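PDB 2IM9: hypothetical protein from Legionella pneumophila subsp. pneumophila, which is of unknown function but probably acts as an amidase-like enzyme on bacterial cell-wall peptidoglycan. Local coordinates for residues Ser239-Gly244 / Ile312-Val317; Ala245-Ile250 / Gly270-Ile275. All coordinates share one frame; numbering follows the deposited sequence. Where two conformers were deposited one is given.

Contact 1 of 2, residues Ser239-Gly244 / Ile312-Val317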
loop_
_atom_site.group_PDB
_atom_site.type_symbol
_atom_site.label_atom_id
_atom_site.label_comp_id
_atom_site.label_asym_id
_atom_site.label_seq_id
_atom_site.Cartn_x
_atom_site.Cartn_y
_atom_site.Cartn_z
ATOM N N SER A 239 15.504 -15.942 -2.009
ATOM C CA SER A 239 16.710 -15.178 -2.359
ATOM C C SER A 239 16.533 -14.268 -3.583
ATOM O O SER A 239 17.369 -13.387 -3.817
ATOM C CB SER A 239 17.871 -16.140 -2.617
ATOM O OG SER A 239 17.719 -16.772 -3.880
ATOM N N GLN A 240 15.475 -14.497 -4.366
ATOM C CA GLN A 240 15.229 -13.707 -5.574
ATOM C C GLN A 240 14.373 -12.463 -5.333
ATOM O O GLN A 240 14.146 -11.671 -6.251
ATOM C CB GLN A 240 14.592 -14.559 -6.681
ATOM C CG GLN A 240 15.502 -15.657 -7.205
ATOM C CD GLN A 240 14.737 -16.631 -8.078
ATOM O OE1 GLN A 240 14.288 -16.281 -9.168
ATOM N NE2 GLN A 240 14.568 -17.853 -7.594
ATOM N N ILE A 241 13.895 -12.297 -4.108
ATOM C CA ILE A 241 13.108 -11.115 -3.772
ATOM C C ILE A 241 14.120 -9.979 -3.575
ATOM O O ILE A 241 14.994 -10.082 -2.710
ATOM C CB ILE A 241 12.282 -11.360 -2.495
ATOM C CG1 ILE A 241 11.311 -12.542 -2.704
ATOM C CG2 ILE A 241 11.567 -10.074 -2.061
ATOM C CD1 ILE A 241 10.523 -12.965 -1.459
ATOM N N PRO A 242 14.027 -8.908 -4.388
ATOM C CA PRO A 242 15.023 -7.824 -4.357
ATOM C C PRO A 242 14.868 -6.915 -3.149
ATOM O O PRO A 242 13.764 -6.678 -2.694
ATOM C CB PRO A 242 14.711 -7.006 -5.621
ATOM C CG PRO A 242 13.684 -7.733 -6.371
ATOM C CD PRO A 242 12.993 -8.673 -5.407
ATOM N N ASN A 243 15.984 -6.384 -2.656
ATOM C CA ASN A 243 15.931 -5.342 -1.644
ATOM C C ASN A 243 15.088 -4.164 -2.138
ATOM O O ASN A 243 15.242 -3.715 -3.285
ATOM C CB ASN A 243 17.347 -4.877 -1.290
ATOM C CG ASN A 243 17.377 -3.988 -0.063
ATOM O OD1 ASN A 243 16.849 -4.344 0.990
ATOM N ND2 ASN A 243 18.004 -2.819 -0.192
ATOM N N GLY A 244 14.191 -3.684 -1.274
ATOM C CA GLY A 244 13.354 -2.521 -1.585
ATOM C C GLY A 244 12.110 -2.861 -2.384
ATOM O O GLY A 244 11.377 -1.963 -2.803
ATOM N N ILE A 312 2.254 -14.527 -1.899
ATOM C CA ILE A 312 2.704 -13.128 -2.005
ATOM C C ILE A 312 2.913 -12.637 -3.444
ATOM O O ILE A 312 3.265 -13.408 -4.321
ATOM C CB ILE A 312 4.027 -12.914 -1.233
ATOM C CG1 ILE A 312 5.161 -13.798 -1.776
ATOM C CG2 ILE A 312 3.787 -13.100 0.271
ATOM C CD1 ILE A 312 6.530 -13.507 -1.113
ATOM N N ASN A 313 2.716 -11.339 -3.651
ATOM C CA ASN A 313 2.995 -10.675 -4.928
ATOM C C ASN A 313 4.185 -9.758 -4.700
ATOM O O ASN A 313 4.315 -9.174 -3.621
ATOM C CB ASN A 313 1.742 -9.903 -5.398
ATOM C CG ASN A 313 1.993 -9.025 -6.619
ATOM O OD1 ASN A 313 2.522 -7.913 -6.515
ATOM N ND2 ASN A 313 1.581 -9.503 -7.772
ATOM N N ILE A 314 5.052 -9.652 -5.712
ATOM C CA ILE A 314 6.276 -8.847 -5.590
ATOM C C ILE A 314 6.353 -7.838 -6.730
ATOM O O ILE A 314 6.254 -8.198 -7.903
ATOM C CB ILE A 314 7.566 -9.729 -5.604
ATOM C CG1 ILE A 314 7.504 -10.854 -4.552
ATOM C CG2 ILE A 314 8.813 -8.879 -5.345
ATOM C CD1 ILE A 314 6.882 -12.143 -5.046
ATOM N N GLN A 315 6.546 -6.567 -6.363
ATOM C CA GLN A 315 6.721 -5.485 -7.328
ATOM C C GLN A 315 8.000 -4.733 -7.025
ATOM O O GLN A 315 8.452 -4.685 -5.876
ATOM C CB GLN A 315 5.561 -4.516 -7.227
ATOM C CG GLN A 315 4.269 -5.081 -7.777
ATOM C CD GLN A 315 3.173 -4.080 -7.671
ATOM O OE1 GLN A 315 2.681 -3.801 -6.566
ATOM N NE2 GLN A 315 2.787 -3.501 -8.808
ATOM N N VAL A 316 8.606 -4.157 -8.057
ATOM C CA VAL A 316 9.792 -3.325 -7.856
ATOM C C VAL A 316 9.525 -1.934 -8.401
ATOM O O VAL A 316 8.629 -1.742 -9.218
ATOM C CB VAL A 316 11.057 -3.897 -8.516
ATOM C CG1 VAL A 316 11.436 -5.243 -7.889
ATOM C CG2 VAL A 316 10.855 -4.046 -10.021
ATOM N N VAL A 317 10.275 -0.965 -7.894
ATOM C CA VAL A 317 10.142 0.422 -8.311
ATOM C C VAL A 317 11.073 0.612 -9.505
ATOM O O VAL A 317 12.235 0.217 -9.449
ATOM C CB VAL A 317 10.537 1.380 -7.171
ATOM C CG1 VAL A 317 10.624 2.847 -7.662
ATOM C CG2 VAL A 317 9.572 1.244 -6.008
HETATM O O HOH W 1 12.006 -1.578 -5.556
#
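I241 and P242 lay their side chains on one face of strand 311-317, against I312, I314 and V316. Apolar contact dominates. At one end I241 and I312 meet tip to tip, with I241 CD1 4.0 Å from I312 CD1. I241 manages this by stretching out: its CG1 is turned beside its own backbone N and its chi2 of 175° carries CD1 straight on toward the strand. I312 answers with CG1 in the crowded position between N and carbonyl carbon, and its chain is likewise extended from there. I314, modelled in two conformers, lies between I312 and V316 along the strand, and the oblique approach of its CG2 to P242 CD is less certain for that reason. The ring's CG makes the tighter fit: P242 CG sits 3.7 Å from V316 CG1, the two side chains crossing at about a right angle.

The strand belongs to the antiparallel sheet of this amidase-like domain, whose clan includes the papain-like peptidases. Its backbone is already engaged along both edges, N313 and Q315 with E248 and V246, I314 with I154. The loop running from helix 235-238 into strand 246-254 meets it mainly through side chains. I154 adds a further apolar surface beside P242 and V316.

Polar linkage between the segments is indirect and comes at the far end. A single water donates to G244 O at 2.9 Å and accepts from V317 N at 3.0 Å, joining two main-chain groups where the loop is about to enter its strand. On the loop itself, the carbonyl of I241 receives the indole N-H of W274, and N243 OD1 takes the backbone N-H of the same residue.

Contact 2 of 2, residues Ala245-Ile250 / Gly270-Ile275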
loop_
_atom_site.group_PDB
_atom_site.type_symbol
_atom_site.label_atom_id
_atom_site.label_comp_id
_atom_site.label_asym_id
_atom_site.label_seq_id
_atom_site.Cartn_x
_atom_site.Cartn_y
_atom_site.Cartn_z
ATOM N N ALA A 245 11.855 -4.154 -2.608
ATOM C CA ALA A 245 10.639 -4.539 -3.337
ATOM C C ALA A 245 9.399 -4.283 -2.459
ATOM O O ALA A 245 9.502 -4.168 -1.227
ATOM C CB ALA A 245 10.698 -5.998 -3.766
ATOM N N VAL A 246 8.241 -4.157 -3.103
ATOM C CA VAL A 246 6.969 -4.066 -2.404
ATOM C C VAL A 246 6.366 -5.461 -2.379
ATOM O O VAL A 246 6.232 -6.095 -3.446
ATOM C CB VAL A 246 6.001 -3.088 -3.130
ATOM C CG1 VAL A 246 4.612 -3.156 -2.509
ATOM C CG2 VAL A 246 6.582 -1.632 -3.101
ATOM N N ILE A 247 6.044 -5.945 -1.170
ATOM C CA ILE A 247 5.435 -7.281 -0.980
ATOM C C ILE A 247 3.979 -7.123 -0.579
ATOM O O ILE A 247 3.690 -6.434 0.406
ATOM C CB ILE A 247 6.144 -8.066 0.162
ATOM C CG1 ILE A 247 7.617 -8.306 -0.182
ATOM C CG2 ILE A 247 5.439 -9.390 0.419
ATOM C CD1 ILE A 247 8.409 -8.774 1.032
ATOM N N GLU A 248 3.080 -7.730 -1.351
ATOM C CA GLU A 248 1.644 -7.747 -1.035
ATOM C C GLU A 248 1.185 -9.139 -0.618
ATOM O O GLU A 248 1.585 -10.150 -1.212
ATOM C CB GLU A 248 0.820 -7.250 -2.232
ATOM C CG GLU A 248 1.100 -5.794 -2.570
ATOM C CD GLU A 248 0.569 -5.334 -3.921
ATOM O OE1 GLU A 248 0.035 -6.164 -4.688
ATOM O OE2 GLU A 248 0.678 -4.115 -4.192
ATOM N N ILE A 249 0.321 -9.181 0.391
ATOM C CA ILE A 249 -0.148 -10.449 0.923
ATOM C C ILE A 249 -1.466 -10.802 0.236
ATOM O O ILE A 249 -2.404 -10.007 0.290
ATOM C CB ILE A 249 -0.334 -10.374 2.469
ATOM C CG1 ILE A 249 0.970 -9.959 3.181
ATOM C CG2 ILE A 249 -0.921 -11.692 2.996
ATOM C CD1 ILE A 249 2.205 -10.801 2.836
ATOM N N ILE A 250 -1.537 -11.991 -0.377
ATOM C CA ILE A 250 -2.611 -12.328 -1.319
ATOM C C ILE A 250 -3.571 -13.371 -0.771
ATOM O O ILE A 250 -3.139 -14.420 -0.269
ATOM C CB ILE A 250 -2.005 -12.835 -2.674
ATOM C CG1 ILE A 250 -0.965 -11.826 -3.216
ATOM C CG2 ILE A 250 -3.115 -13.127 -3.703
ATOM C CD1 ILE A 250 -1.468 -10.382 -3.351
ATOM N N GLY A 270 3.899 -4.210 2.394
ATOM C CA GLY A 270 5.073 -3.628 3.059
ATOM C C GLY A 270 6.265 -3.802 2.139
ATOM O O GLY A 270 6.094 -4.149 0.957
ATOM N N PHE A 271 7.467 -3.589 2.673
ATOM C CA PHE A 271 8.690 -3.675 1.883
ATOM C C PHE A 271 9.531 -4.886 2.251
ATOM O O PHE A 271 9.520 -5.329 3.414
ATOM C CB PHE A 271 9.564 -2.434 2.104
ATOM C CG PHE A 271 8.941 -1.153 1.623
ATOM C CD1 PHE A 271 8.895 -0.852 0.270
ATOM C CD2 PHE A 271 8.396 -0.249 2.531
ATOM C CE1 PHE A 271 8.317 0.338 -0.184
ATOM C CE2 PHE A 271 7.817 0.946 2.091
ATOM C CZ PHE A 271 7.779 1.242 0.728
ATOM N N ALA A 272 10.215 -5.421 1.249
ATOM C CA ALA A 272 11.240 -6.447 1.439
ATOM C C ALA A 272 12.541 -5.726 1.704
ATOM O O ALA A 272 12.995 -4.956 0.863
ATOM C CB ALA A 272 11.378 -7.318 0.174
ATOM N N ILE A 273 13.161 -5.984 2.852
ATOM C CA ILE A 273 14.428 -5.324 3.173
ATOM C C ILE A 273 15.449 -6.379 3.614
ATOM O O ILE A 273 15.199 -7.094 4.576
ATOM C CB ILE A 273 14.260 -4.268 4.312
ATOM C CG1 ILE A 273 13.210 -3.195 3.963
ATOM C CG2 ILE A 273 15.633 -3.626 4.666
ATOM C CD1 ILE A 273 13.603 -2.220 2.807
ATOM N N TRP A 274 16.574 -6.458 2.908
ATOM C CA TRP A 274 17.661 -7.382 3.266
ATOM C C TRP A 274 18.595 -6.704 4.278
ATOM O O TRP A 274 19.099 -5.611 4.022
ATOM C CB TRP A 274 18.464 -7.766 2.041
ATOM C CG TRP A 274 17.766 -8.743 1.155
ATOM C CD1 TRP A 274 16.947 -8.461 0.091
ATOM C CD2 TRP A 274 17.814 -10.166 1.265
ATOM N NE1 TRP A 274 16.490 -9.641 -0.473
ATOM C CE2 TRP A 274 17.002 -10.696 0.238
ATOM C CE3 TRP A 274 18.466 -11.052 2.140
ATOM C CZ2 TRP A 274 16.840 -12.074 0.049
ATOM C CZ3 TRP A 274 18.298 -12.416 1.955
ATOM C CH2 TRP A 274 17.487 -12.915 0.925
ATOM N N ILE A 275 18.836 -7.371 5.409
ATOM C CA ILE A 275 19.739 -6.836 6.441
ATOM C C ILE A 275 20.566 -7.988 6.948
ATOM O O ILE A 275 20.027 -8.976 7.445
ATOM C CB ILE A 275 18.989 -6.228 7.640
ATOM C CG1 ILE A 275 18.063 -5.078 7.213
ATOM C CG2 ILE A 275 19.989 -5.756 8.761
ATOM C CD1 ILE A 275 16.976 -4.763 8.267
#
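Residues A245-I247 and G270-A272 form an antiparallel backbone ladder, joining strand 246-254 to strand 264-275 within the central antiparallel sheet. This is consistent with the papain-like fold of the family's clan, in which an antiparallel sheet packs against helices. The two short strands run at 127° to each other, well away from exactly antiparallel. The pairing continues beyond these segments, where I249 bonds to S267 and H268 of the same partner strand.

Three backbone hydrogen bonds make the ladder. I247 and G270 are a hydrogen-bonded pair, I247 N giving to G270 O at 2.8 Å and G270 N giving back to I247 O at 3.0 Å. The return bond is the more bent of the two, with an angle of 142° at the hydrogen. A272 N then donates to A245 O at 2.9 Å, a straighter bond. Between these lies the non-hydrogen-bonded pair V246 and F271, whose alpha carbons come within 4.6 Å.

Side chains reinforce the pairing on both faces. On the face of I247, CG1 lies opposite the carbonyl carbon (chi1 -62°) and an extended chi2 drives CD1 onto A272 CB, 3.4 Å away and tighter than ordinary carbon-carbon contact. F281 from the next strand, 278-285, also touches I247, and I241 touches A272. On the other face V246 CG2 meets F271 CE1 at 3.9 Å, the two side chains slanting across each other. The carbonyl of A245, besides holding A272 N, lies at the edge of the phenyl ring near its plane, with A245 O 3.7 Å from F271 CD1.

Overall arrangement
Both contacts are buried and lie on the same side of the molecule's centre, about 6 Å apart between centres, yet they are built differently. Contact 2 is strand against strand and rests on main-chain hydrogen bonds; contact 1 is loop over strand face and rests on aliphatic packing, with water supplying its polar bridge and P242 and V316 remaining partly exposed. One continuous piece, 239-250, serves both: as loop it covers strand 311-317, then as strand it runs between 311-317 and 264-275. A direct backbone link also ties the two contacts together, a probable hydrogen bond from G244 N to A272 O at 2.8 Å.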